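PDB 6WG5: ectonucleoside triphosphate diphosphohydrolase 4 from Homo sapiens, which belongs to the GDA1/CD39 family of nucleoside phosphatases, whose members are grouped with the actin-like ATPases by their shared fold. Local coordinates for residues A[18-21]-A[22-26]; A[183-187]-A[188-192]; A[343-346]-A[347-351]; A[404-407]-A[408-412]. All blocks are in the same frame, centred on the assembly; numbering follows the deposited sequence.

Contact 1: residues A[18-21]-A[22-26]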
loop_
_atom_site.group_PDB
_atom_site.type_symbol
_atom_site.label_atom_id
_atom_site.label_comp_id
_atom_site.label_asym_id
_atom_site.label_seq_id
_atom_site.Cartn_x
_atom_site.Cartn_y
_atom_site.Cartn_z
ATOM N N LYS A 18 2.752 -16.788 20.788
ATOM C CA LYS A 18 2.283 -15.412 20.910
ATOM C C LYS A 18 1.768 -14.885 19.576
ATOM O O LYS A 18 0.872 -14.034 19.551
ATOM C CB LYS A 18 3.404 -14.515 21.439
ATOM C CG LYS A 18 2.907 -13.294 22.205
ATOM C CD LYS A 18 4.050 -12.363 22.595
ATOM C CE LYS A 18 4.127 -11.154 21.673
ATOM N NZ LYS A 18 5.242 -10.235 22.037
ATOM N N LYS A 19 2.317 -15.376 18.462
ATOM C CA LYS A 19 1.779 -15.015 17.155
ATOM C C LYS A 19 0.406 -15.638 16.941
ATOM O O LYS A 19 -0.503 -14.984 16.416
ATOM C CB LYS A 19 2.739 -15.451 16.047
ATOM C CG LYS A 19 4.088 -14.744 16.057
ATOM C CD LYS A 19 4.493 -14.307 14.655
ATOM C CE LYS A 19 6.004 -14.274 14.488
ATOM N NZ LYS A 19 6.408 -13.675 13.182
ATOM N N PHE A 20 0.240 -16.902 17.336
ATOM C CA PHE A 20 -1.057 -17.557 17.199
ATOM C C PHE A 20 -2.100 -16.908 18.100
ATOM O O PHE A 20 -3.268 -16.777 17.714
ATOM C CB PHE A 20 -0.926 -19.047 17.513
ATOM C CG PHE A 20 -2.207 -19.816 17.359
ATOM C CD1 PHE A 20 -3.028 -20.049 18.451
ATOM C CD2 PHE A 20 -2.590 -20.308 16.122
ATOM C CE1 PHE A 20 -4.207 -20.757 18.311
ATOM C CE2 PHE A 20 -3.769 -21.017 15.977
ATOM C CZ PHE A 20 -4.578 -21.241 17.074
ATOM N N GLN A 21 -1.701 -16.493 19.305
ATOM C CA GLN A 21 -2.638 -15.826 20.200
ATOM C C GLN A 21 -3.089 -14.493 19.616
ATOM O O GLN A 21 -4.287 -14.190 19.584
ATOM C CB GLN A 21 -2.003 -15.624 21.576
ATOM C CG GLN A 21 -3.016 -15.329 22.670
ATOM C CD GLN A 21 -2.460 -14.434 23.761
ATOM O OE1 GLN A 21 -1.394 -14.699 24.317
ATOM N NE2 GLN A 21 -3.182 -13.361 24.067
ATOM N N ARG A 22 -2.138 -13.680 19.154
ATOM C CA ARG A 22 -2.495 -12.422 18.507
ATOM C C ARG A 22 -3.345 -12.670 17.268
ATOM O O ARG A 22 -4.353 -11.986 17.050
ATOM C CB ARG A 22 -1.233 -11.635 18.146
ATOM C CG ARG A 22 -1.515 -10.252 17.574
ATOM C CD ARG A 22 -0.249 -9.413 17.466
ATOM N NE ARG A 22 -0.550 -8.015 17.168
ATOM C CZ ARG A 22 -0.856 -7.098 18.083
ATOM N NH1 ARG A 22 -0.904 -7.419 19.369
ATOM N NH2 ARG A 22 -1.115 -5.852 17.710
ATOM N N TYR A 23 -2.956 -13.648 16.448
ATOM C CA TYR A 23 -3.766 -14.036 15.299
ATOM C C TYR A 23 -5.170 -14.431 15.737
ATOM O O TYR A 23 -6.161 -14.048 15.103
ATOM C CB TYR A 23 -3.067 -15.182 14.565
ATOM C CG TYR A 23 -3.880 -15.924 13.521
ATOM C CD1 TYR A 23 -4.869 -15.290 12.776
ATOM C CD2 TYR A 23 -3.638 -17.271 13.275
ATOM C CE1 TYR A 23 -5.599 -15.986 11.822
ATOM C CE2 TYR A 23 -4.359 -17.971 12.328
ATOM C CZ TYR A 23 -5.337 -17.327 11.604
ATOM O OH TYR A 23 -6.049 -18.034 10.662
ATOM N N LEU A 24 -5.274 -15.184 16.834
ATOM C CA LEU A 24 -6.576 -15.626 17.317
ATOM C C LEU A 24 -7.345 -14.492 17.986
ATOM O O LEU A 24 -8.578 -14.449 17.905
ATOM C CB LEU A 24 -6.392 -16.794 18.286
ATOM C CG LEU A 24 -7.631 -17.553 18.760
ATOM C CD1 LEU A 24 -8.484 -18.023 17.593
ATOM C CD2 LEU A 24 -7.197 -18.736 19.609
ATOM N N ALA A 25 -6.641 -13.565 18.639
ATOM C CA ALA A 25 -7.314 -12.473 19.336
ATOM C C ALA A 25 -8.007 -11.534 18.357
ATOM O O ALA A 25 -9.166 -11.155 18.560
ATOM C CB ALA A 25 -6.311 -11.703 20.196
ATOM N N ARG A 26 -7.314 -11.143 17.285
ATOM C CA ARG A 26 -7.889 -10.180 16.354
ATOM C C ARG A 26 -9.109 -10.742 15.635
ATOM O O ARG A 26 -10.021 -9.984 15.285
ATOM C CB ARG A 26 -6.838 -9.736 15.339
ATOM C CG ARG A 26 -7.344 -8.673 14.377
ATOM C CD ARG A 26 -6.210 -7.830 13.813
ATOM N NE ARG A 26 -6.717 -6.692 13.048
ATOM C CZ ARG A 26 -6.836 -5.451 13.516
ATOM N NH1 ARG A 26 -7.314 -4.495 12.731
ATOM N NH2 ARG A 26 -6.475 -5.154 14.759
#

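Contact 2: residues A[183-187]-A[188-192]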
loop_
_atom_site.group_PDB
_atom_site.type_symbol
_atom_site.label_atom_id
_atom_site.label_comp_id
_atom_site.label_asym_id
_atom_site.label_seq_id
_atom_site.Cartn_x
_atom_site.Cartn_y
_atom_site.Cartn_z
ATOM N N ILE A 183 0.199 -1.819 8.813
ATOM C CA ILE A 183 0.452 -3.256 8.827
ATOM C C ILE A 183 1.315 -3.634 10.024
ATOM O O ILE A 183 1.038 -4.618 10.718
ATOM C CB ILE A 183 1.088 -3.710 7.499
ATOM C CG1 ILE A 183 1.193 -5.236 7.470
ATOM C CG2 ILE A 183 2.465 -3.073 7.297
ATOM C CD1 ILE A 183 1.758 -5.802 6.183
ATOM N N ASN A 184 2.369 -2.862 10.292
ATOM C CA ASN A 184 3.255 -3.197 11.400
ATOM C C ASN A 184 2.553 -3.042 12.739
ATOM O O ASN A 184 2.892 -3.741 13.700
ATOM C CB ASN A 184 4.510 -2.331 11.352
ATOM C CG ASN A 184 5.500 -2.811 10.317
ATOM O OD1 ASN A 184 6.279 -3.730 10.572
ATOM N ND2 ASN A 184 5.470 -2.200 9.137
ATOM N N PHE A 185 1.576 -2.143 12.823
ATOM C CA PHE A 185 0.834 -1.983 14.066
ATOM C C PHE A 185 0.025 -3.235 14.382
ATOM O O PHE A 185 0.135 -3.795 15.480
ATOM C CB PHE A 185 -0.072 -0.759 13.978
ATOM C CG PHE A 185 -0.837 -0.491 15.234
ATOM C CD1 PHE A 185 -0.186 -0.056 16.374
ATOM C CD2 PHE A 185 -2.207 -0.677 15.278
ATOM C CE1 PHE A 185 -0.884 0.192 17.535
ATOM C CE2 PHE A 185 -2.912 -0.430 16.436
ATOM C CZ PHE A 185 -2.250 0.005 17.568
ATOM N N VAL A 186 -0.791 -3.695 13.430
ATOM C CA VAL A 186 -1.601 -4.887 13.671
ATOM C C VAL A 186 -0.711 -6.100 13.894
ATOM O O VAL A 186 -1.067 -7.009 14.654
ATOM C CB VAL A 186 -2.591 -5.121 12.510
ATOM C CG1 VAL A 186 -3.560 -3.955 12.394
ATOM C CG2 VAL A 186 -1.855 -5.338 11.195
ATOM N N LEU A 187 0.454 -6.140 13.247
ATOM C CA LEU A 187 1.403 -7.223 13.475
ATOM C C LEU A 187 2.123 -7.102 14.812
ATOM O O LEU A 187 2.883 -8.008 15.167
ATOM C CB LEU A 187 2.432 -7.268 12.343
ATOM C CG LEU A 187 1.918 -7.672 10.958
ATOM C CD1 LEU A 187 3.062 -7.674 9.958
ATOM C CD2 LEU A 187 1.244 -9.034 10.985
ATOM N N GLY A 188 1.909 -6.015 15.551
ATOM C CA GLY A 188 2.500 -5.868 16.865
ATOM C C GLY A 188 3.951 -5.454 16.876
ATOM O O GLY A 188 4.617 -5.606 17.906
ATOM N N ARG A 189 4.467 -4.924 15.769
ATOM C CA ARG A 189 5.883 -4.593 15.676
ATOM C C ARG A 189 6.250 -3.317 16.417
ATOM O O ARG A 189 7.443 -3.035 16.573
ATOM C CB ARG A 189 6.289 -4.469 14.206
ATOM C CG ARG A 189 5.926 -5.690 13.371
ATOM C CD ARG A 189 6.512 -6.966 13.961
ATOM N NE ARG A 189 6.085 -8.153 13.230
ATOM C CZ ARG A 189 6.717 -8.661 12.178
ATOM N NH1 ARG A 189 7.816 -8.086 11.714
ATOM N NH2 ARG A 189 6.245 -9.749 11.587
ATOM N N PHE A 190 5.267 -2.546 16.873
ATOM C CA PHE A 190 5.517 -1.394 17.726
ATOM C C PHE A 190 5.327 -1.716 19.203
ATOM O O PHE A 190 5.575 -0.852 20.049
ATOM C CB PHE A 190 4.609 -0.233 17.315
ATOM C CG PHE A 190 4.758 0.163 15.874
ATOM C CD1 PHE A 190 6.014 0.312 15.307
ATOM C CD2 PHE A 190 3.643 0.367 15.079
ATOM C CE1 PHE A 190 6.154 0.674 13.982
ATOM C CE2 PHE A 190 3.779 0.728 13.752
ATOM C CZ PHE A 190 5.035 0.882 13.205
ATOM N N GLU A 191 4.885 -2.929 19.527
ATOM C CA GLU A 191 4.925 -3.422 20.898
ATOM C C GLU A 191 6.351 -3.845 21.221
ATOM O O GLU A 191 6.894 -4.751 20.580
ATOM C CB GLU A 191 3.958 -4.590 21.074
ATOM C CG GLU A 191 2.526 -4.171 21.342
ATOM C CD GLU A 191 1.524 -5.238 20.955
ATOM O OE1 GLU A 191 1.873 -6.437 21.018
ATOM O OE2 GLU A 191 0.387 -4.879 20.579
ATOM N N HIS A 192 6.961 -3.191 22.200
ATOM C CA HIS A 192 8.377 -3.361 22.481
ATOM C C HIS A 192 8.574 -4.180 23.750
ATOM O O HIS A 192 7.750 -4.142 24.668
ATOM C CB HIS A 192 9.069 -2.000 22.599
ATOM C CG HIS A 192 9.281 -1.326 21.278
ATOM N ND1 HIS A 192 9.095 -1.976 20.077
ATOM C CD2 HIS A 192 9.659 -0.063 20.969
ATOM C CE1 HIS A 192 9.351 -1.144 19.083
ATOM N NE2 HIS A 192 9.695 0.024 19.596
HETATM O O HOH W 1 2.370 -2.701 17.244
#

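Contact 3: residues A[343-346]-A[347-351]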
loop_
_atom_site.group_PDB
_atom_site.type_symbol
_atom_site.label_atom_id
_atom_site.label_comp_id
_atom_site.label_asym_id
_atom_site.label_seq_id
_atom_site.Cartn_x
_atom_site.Cartn_y
_atom_site.Cartn_z
ATOM N N GLY A 343 3.436 -19.029 -25.124
ATOM C CA GLY A 343 3.541 -19.513 -23.759
ATOM C C GLY A 343 4.940 -19.898 -23.318
ATOM O O GLY A 343 5.161 -21.026 -22.863
ATOM N N ASP A 344 5.890 -18.972 -23.433
ATOM C CA ASP A 344 7.280 -19.206 -23.046
ATOM C C ASP A 344 7.603 -18.260 -21.891
ATOM O O ASP A 344 7.983 -17.106 -22.103
ATOM C CB ASP A 344 8.219 -19.002 -24.230
ATOM C CG ASP A 344 9.603 -19.571 -23.980
ATOM O OD1 ASP A 344 10.003 -19.675 -22.799
ATOM O OD2 ASP A 344 10.289 -19.920 -24.963
ATOM N N PHE A 345 7.457 -18.765 -20.665
ATOM C CA PHE A 345 7.620 -17.932 -19.477
ATOM C C PHE A 345 9.019 -17.331 -19.408
ATOM O O PHE A 345 9.179 -16.126 -19.180
ATOM C CB PHE A 345 7.319 -18.763 -18.229
ATOM C CG PHE A 345 7.574 -18.045 -16.936
ATOM C CD1 PHE A 345 6.618 -17.204 -16.394
ATOM C CD2 PHE A 345 8.764 -18.230 -16.252
ATOM C CE1 PHE A 345 6.848 -16.549 -15.201
ATOM C CE2 PHE A 345 9.002 -17.578 -15.059
ATOM C CZ PHE A 345 8.041 -16.736 -14.531
ATOM N N ASP A 346 10.051 -18.154 -19.606
ATOM C CA ASP A 346 11.421 -17.653 -19.523
ATOM C C ASP A 346 11.712 -16.645 -20.629
ATOM O O ASP A 346 12.437 -15.668 -20.409
ATOM C CB ASP A 346 12.411 -18.815 -19.584
ATOM C CG ASP A 346 12.432 -19.632 -18.305
ATOM O OD1 ASP A 346 12.238 -19.047 -17.216
ATOM O OD2 ASP A 346 12.645 -20.859 -18.390
ATOM N N LEU A 347 11.166 -16.864 -21.825
ATOM C CA LEU A 347 11.383 -15.916 -22.912
ATOM C C LEU A 347 10.592 -14.633 -22.690
ATOM O O LEU A 347 11.021 -13.557 -23.121
ATOM C CB LEU A 347 11.008 -16.559 -24.248
ATOM C CG LEU A 347 11.210 -15.716 -25.508
ATOM C CD1 LEU A 347 12.651 -15.249 -25.635
ATOM C CD2 LEU A 347 10.797 -16.508 -26.739
ATOM N N CYS A 348 9.442 -14.725 -22.019
ATOM C CA CYS A 348 8.695 -13.525 -21.663
ATOM C C CYS A 348 9.498 -12.642 -20.715
ATOM O O CYS A 348 9.523 -11.416 -20.866
ATOM C CB CYS A 348 7.359 -13.909 -21.027
ATOM S SG CYS A 348 6.354 -12.496 -20.542
ATOM N N ARG A 349 10.160 -13.252 -19.727
ATOM C CA ARG A 349 10.938 -12.477 -18.766
ATOM C C ARG A 349 12.028 -11.671 -19.459
ATOM O O ARG A 349 12.245 -10.499 -19.128
ATOM C CB ARG A 349 11.546 -13.402 -17.713
ATOM C CG ARG A 349 10.529 -14.051 -16.796
ATOM C CD ARG A 349 11.193 -14.725 -15.606
ATOM N NE ARG A 349 12.082 -15.814 -16.004
ATOM C CZ ARG A 349 13.394 -15.694 -16.194
ATOM N NH1 ARG A 349 14.000 -14.527 -16.031
ATOM N NH2 ARG A 349 14.105 -16.753 -16.553
ATOM N N GLU A 350 12.726 -12.278 -20.421
ATOM C CA GLU A 350 13.774 -11.556 -21.134
ATOM C C GLU A 350 13.197 -10.441 -21.992
ATOM O O GLU A 350 13.822 -9.385 -22.137
ATOM C CB GLU A 350 14.580 -12.520 -22.005
ATOM C CG GLU A 350 15.169 -13.699 -21.247
ATOM C CD GLU A 350 16.047 -13.268 -20.087
ATOM O OE1 GLU A 350 16.530 -12.116 -20.097
ATOM O OE2 GLU A 350 16.253 -14.083 -19.162
ATOM N N THR A 351 12.009 -10.651 -22.559
ATOM C CA THR A 351 11.432 -9.663 -23.464
ATOM C C THR A 351 11.015 -8.401 -22.719
ATOM O O THR A 351 11.167 -7.291 -23.239
ATOM C CB THR A 351 10.236 -10.266 -24.198
ATOM O OG1 THR A 351 10.622 -11.509 -24.799
ATOM C CG2 THR A 351 9.738 -9.322 -25.279
#

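Contact 4: residues A[404-407]-A[408-412]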
loop_
_atom_site.group_PDB
_atom_site.type_symbol
_atom_site.label_atom_id
_atom_site.label_comp_id
_atom_site.label_asym_id
_atom_site.label_seq_id
_atom_site.Cartn_x
_atom_site.Cartn_y
_atom_site.Cartn_z
ATOM N N ALA A 404 11.644 -21.117 -6.809
ATOM C CA ALA A 404 11.675 -22.371 -7.557
ATOM C C ALA A 404 10.269 -22.905 -7.790
ATOM O O ALA A 404 9.902 -23.248 -8.921
ATOM C CB ALA A 404 12.526 -23.404 -6.817
ATOM N N LYS A 405 9.463 -22.985 -6.730
ATOM C CA LYS A 405 8.107 -23.501 -6.870
ATOM C C LYS A 405 7.251 -22.594 -7.740
ATOM O O LYS A 405 6.367 -23.077 -8.457
ATOM C CB LYS A 405 7.459 -23.662 -5.497
ATOM C CG LYS A 405 8.104 -24.720 -4.620
ATOM C CD LYS A 405 7.488 -24.711 -3.233
ATOM C CE LYS A 405 8.024 -25.835 -2.370
ATOM N NZ LYS A 405 7.375 -25.835 -1.032
ATOM N N PHE A 406 7.492 -21.284 -7.691
ATOM C CA PHE A 406 6.687 -20.350 -8.467
ATOM C C PHE A 406 7.036 -20.423 -9.948
ATOM O O PHE A 406 6.147 -20.540 -10.801
ATOM C CB PHE A 406 6.880 -18.931 -7.933
ATOM C CG PHE A 406 6.302 -17.868 -8.821
ATOM C CD1 PHE A 406 4.948 -17.581 -8.789
ATOM C CD2 PHE A 406 7.114 -17.155 -9.686
ATOM C CE1 PHE A 406 4.416 -16.605 -9.604
ATOM C CE2 PHE A 406 6.585 -16.178 -10.504
ATOM C CZ PHE A 406 5.235 -15.902 -10.464
ATOM N N THR A 407 8.329 -20.353 -10.277
ATOM C CA THR A 407 8.735 -20.371 -11.680
ATOM C C THR A 407 8.289 -21.655 -12.365
ATOM O O THR A 407 7.874 -21.633 -13.528
ATOM C CB THR A 407 10.250 -20.205 -11.800
ATOM O OG1 THR A 407 10.911 -21.181 -10.986
ATOM C CG2 THR A 407 10.671 -18.807 -11.372
ATOM N N LYS A 408 8.369 -22.784 -11.660
ATOM C CA LYS A 408 7.920 -24.049 -12.235
ATOM C C LYS A 408 6.428 -24.007 -12.540
ATOM O O LYS A 408 6.002 -24.300 -13.663
ATOM C CB LYS A 408 8.243 -25.198 -11.280
ATOM C CG LYS A 408 7.890 -26.574 -11.812
ATOM C CD LYS A 408 8.324 -27.654 -10.836
ATOM C CE LYS A 408 8.054 -29.051 -11.374
ATOM N NZ LYS A 408 8.555 -30.104 -10.442
ATOM N N ALA A 409 5.616 -23.641 -11.546
ATOM C CA ALA A 409 4.175 -23.567 -11.759
ATOM C C ALA A 409 3.830 -22.521 -12.811
ATOM O O ALA A 409 2.956 -22.744 -13.656
ATOM C CB ALA A 409 3.467 -23.257 -10.441
ATOM N N ALA A 410 4.510 -21.372 -12.774
ATOM C CA ALA A 410 4.256 -20.330 -13.763
ATOM C C ALA A 410 4.611 -20.807 -15.164
ATOM O O ALA A 410 3.873 -20.548 -16.121
ATOM C CB ALA A 410 5.043 -19.067 -13.413
ATOM N N LYS A 411 5.738 -21.511 -15.302
ATOM C CA LYS A 411 6.122 -22.054 -16.600
ATOM C C LYS A 411 5.082 -23.042 -17.110
ATOM O O LYS A 411 4.717 -23.018 -18.292
ATOM C CB LYS A 411 7.492 -22.730 -16.509
ATOM C CG LYS A 411 8.581 -22.025 -17.302
ATOM C CD LYS A 411 9.905 -22.788 -17.282
ATOM C CE LYS A 411 10.740 -22.457 -16.051
ATOM N NZ LYS A 411 12.185 -22.764 -16.262
ATOM N N ASP A 412 4.590 -23.919 -16.232
ATOM C CA ASP A 412 3.648 -24.947 -16.659
ATOM C C ASP A 412 2.313 -24.339 -17.073
ATOM O O ASP A 412 1.692 -24.792 -18.041
ATOM C CB ASP A 412 3.453 -25.973 -15.541
ATOM C CG ASP A 412 4.685 -26.833 -15.317
ATOM O OD1 ASP A 412 5.503 -26.959 -16.255
ATOM O OD2 ASP A 412 4.835 -27.387 -14.207
#

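Contact 1: residues A[18-21]-A[22-26]
Phe20 and Leu24 sit one helical turn apart on helix 18-28, lie alongside each other and leave the helix in the same direction. Both carry CG opposite the backbone nitrogen (chi1 -178° and -171°), which swings the ring and the isobutyl group out along the same flank of the helix. They touch through Phe20 CE1 and Leu24 CD2, 3.8 Å apart. Tyr23 joins from the neighbouring position in a loose apolar contact, its CD2 lying 4.3 Å from Phe20 CD2. The three side chains form an apolar patch that remains largely solvent-exposed.

The backbone beneath them is plain alpha helix. Arg22 N binds Lys18 O at 3.1 Å and Tyr23 N binds Lys19 O at 2.8 Å. The next two rungs follow, Leu24 N to Phe20 O at 2.7 Å and Ala25 N to Gln21 O at 2.6 Å. Ala25 CB rests against the same Gln21 carbonyl, 3.3 Å from its oxygen.

Charged residues point elsewhere. Lys18 NZ donates to Glu194 O, while Lys19 NZ pairs with Glu198. Arg22 stretches straight from CG to NE and, in one of its two modelled conformers, donates to Val186 O through NE and forms a salt bridge through NH1 with Glu191. The helix is therefore two-sided in its chemistry: the aromatic and aliphatic flank is held by weak dispersion contacts, whereas Lys18 and Lys19, with Arg22 in at least one conformer, tie this N-terminal helix to the body of the chain by directional bonds and charge.

Contact 2: residues A[183-187]-A[188-192]
Arg189 leaves the backbone with CG beside its own nitrogen (chi1 -54°) and bends once, at chi2 (-55°), bringing CG to 3.4 Å from Asn184 OD1. Asn184 holds its own CG beside the backbone nitrogen (chi1 -78°), so that the amide lies across the arginine, its plane nearly perpendicular to the guanidinium. The amide oxygen also accepts from Ala220 N, and Arg189 NH1 forms a salt bridge with Glu380. Leu187 runs alongside the arginine and places CD1 over one face of the guanidinium, 4.1 Å from Arg189 NH2, while Leu187 O lies in plane at the edge of that group.

The backbone turn that makes this possible is a Schellman motif closing helix 172-186. Gly188 adopts positive phi, a conformation readily open to a residue without a side chain, and the chain reverses with two bonds back into the last turn. Arg189 N reaches Asn184 O at 2.9 Å, and Gly188 N reaches Phe185 O at 2.8 Å. Gly188 also starts a type I beta turn that runs to Glu191.

Phe190 then lays its ring back against the helix it has just left. Its CZ lies 3.7 Å from Asn184 CB, and its CE2 is at the same separation from Phe185 N. The two phenylalanine side chains cross at about a right angle, with Phe190 CD2 at the edge of the Phe185 ring and 4.0 Å from Phe185 CB. A water spans the reversal, donating to Phe185 O and accepting from Phe190 N at 2.9 Å.

Contact 3: residues A[343-346]-A[347-351]
An N-cap opens helix 345-352, and the capping residue, Asp344, meets Leu347 across its first turn. Asp344 OD1 accepts from Leu347 N at 3.2 Å, approached from above the carboxylate plane. With CG held opposite the backbone nitrogen (chi1 -165°), the carboxylate turns onto the start of the helix, where it lies beside Leu347 CB. Asp344 supplies a backbone acceptor as well: its O takes Cys348 N at 2.8 Å. Cys348 is disulfide-bonded to Cys321, which fastens this first turn to the chain 27 residues earlier.

On another flank Asp346 and Arg349 form a salt bridge one turn apart, lying alongside each other with carboxylate and guanidinium planes at 78°. Arg349 NH2 donates to Asp346 OD1 at 3.0 Å, the oxygen lying close to the guanidinium plane, and NE adds a weak bond to the same atom. Both groups have a second partner: Asp346 OD2 pairs with Lys411, and Arg349 NH1 with Glu451 of helix 436-456. With positive groups on both of its oxygens, the Asp346 carboxylate is probably stabilised in its charged form.

Phe345 lends its ring to the aliphatic part of the arginine. Arg349 CG sits over one face, toward the rim, and Arg349 CD comes to 3.6 Å from Phe345 CE2; the bend of the arginine at chi3 (-63°) then carries the guanidinium toward Asp346. Farther along, Leu347 O accepts from both Thr351 N and Thr351 OG1, from opposite faces of its carbonyl plane, the hydroxyl at 2.7 Å.

Contact 4: residues A[404-407]-A[408-412]
The contact between Phe406 and Ala410 is a within-helix pairing, four residues apart, in the middle of helix 403-414. Ala410 CB lies over one face of the Phe406 ring, offset toward its rim, with 4.3 Å between that methyl and Phe406 CZ. The methyl can sit there because the phenylalanine holds CG opposite its backbone nitrogen (chi1 169°), which leads the ring away from the helix axis and along the following turn. Ala410 CB also rests on the Phe406 carbonyl, 3.2 Å from its oxygen.

The main chain supports the pairing with four successive alpha-helical bonds. Ala410 N to Phe406 O, at 2.7 Å, is the shortest of them; Lys411 N to Thr407 O measures 2.8 Å, and Lys408 N to Ala404 O and Ala409 N to Lys405 O are slightly longer.

Thr407 turns its hydroxyl inward, toward the preceding turn. With chi1 at 53° OG1 stands between the backbone nitrogen and the carbonyl carbon, where it is hydrogen-bonded to Ala403 O; Ala404 O also lies within reach of its single proton. Lys411 packs its CB against Thr407 O at 3.2 Å, and a bend at chi3 brings Lys411 CE back to 3.9 Å from that same Thr407 oxygen before NZ goes on to Asp346 of helix 345-352.

One side of the helix is covered by several neighbours. Phe406 and Thr407 both touch Phe450 of helix 436-456, Leu395 of a loop contacts Phe406 and Ala410, and Phe345 of helix 345-352 packs on Ala410 and Lys411.

The four contacts follow one another along the chain and gather into two pairs. Contacts 1 and 2 have centres about 12 Å apart and touch directly: Arg22, in one of its conformers, joins helix 18-28 to the end of helix 172-186 and the loop after it. Contacts 3 and 4 are equally close, where helices 345-352 and 403-414 meet each other, linked by the Asp346-Lys411 salt bridge, and both lie against helix 436-456. Between the pairs the centres stand about 32 to 42 Å apart, and no atoms touch. Local contacts within helices, and at the C-terminus of one in contact 2, thus occur in two well-separated regions of one chain.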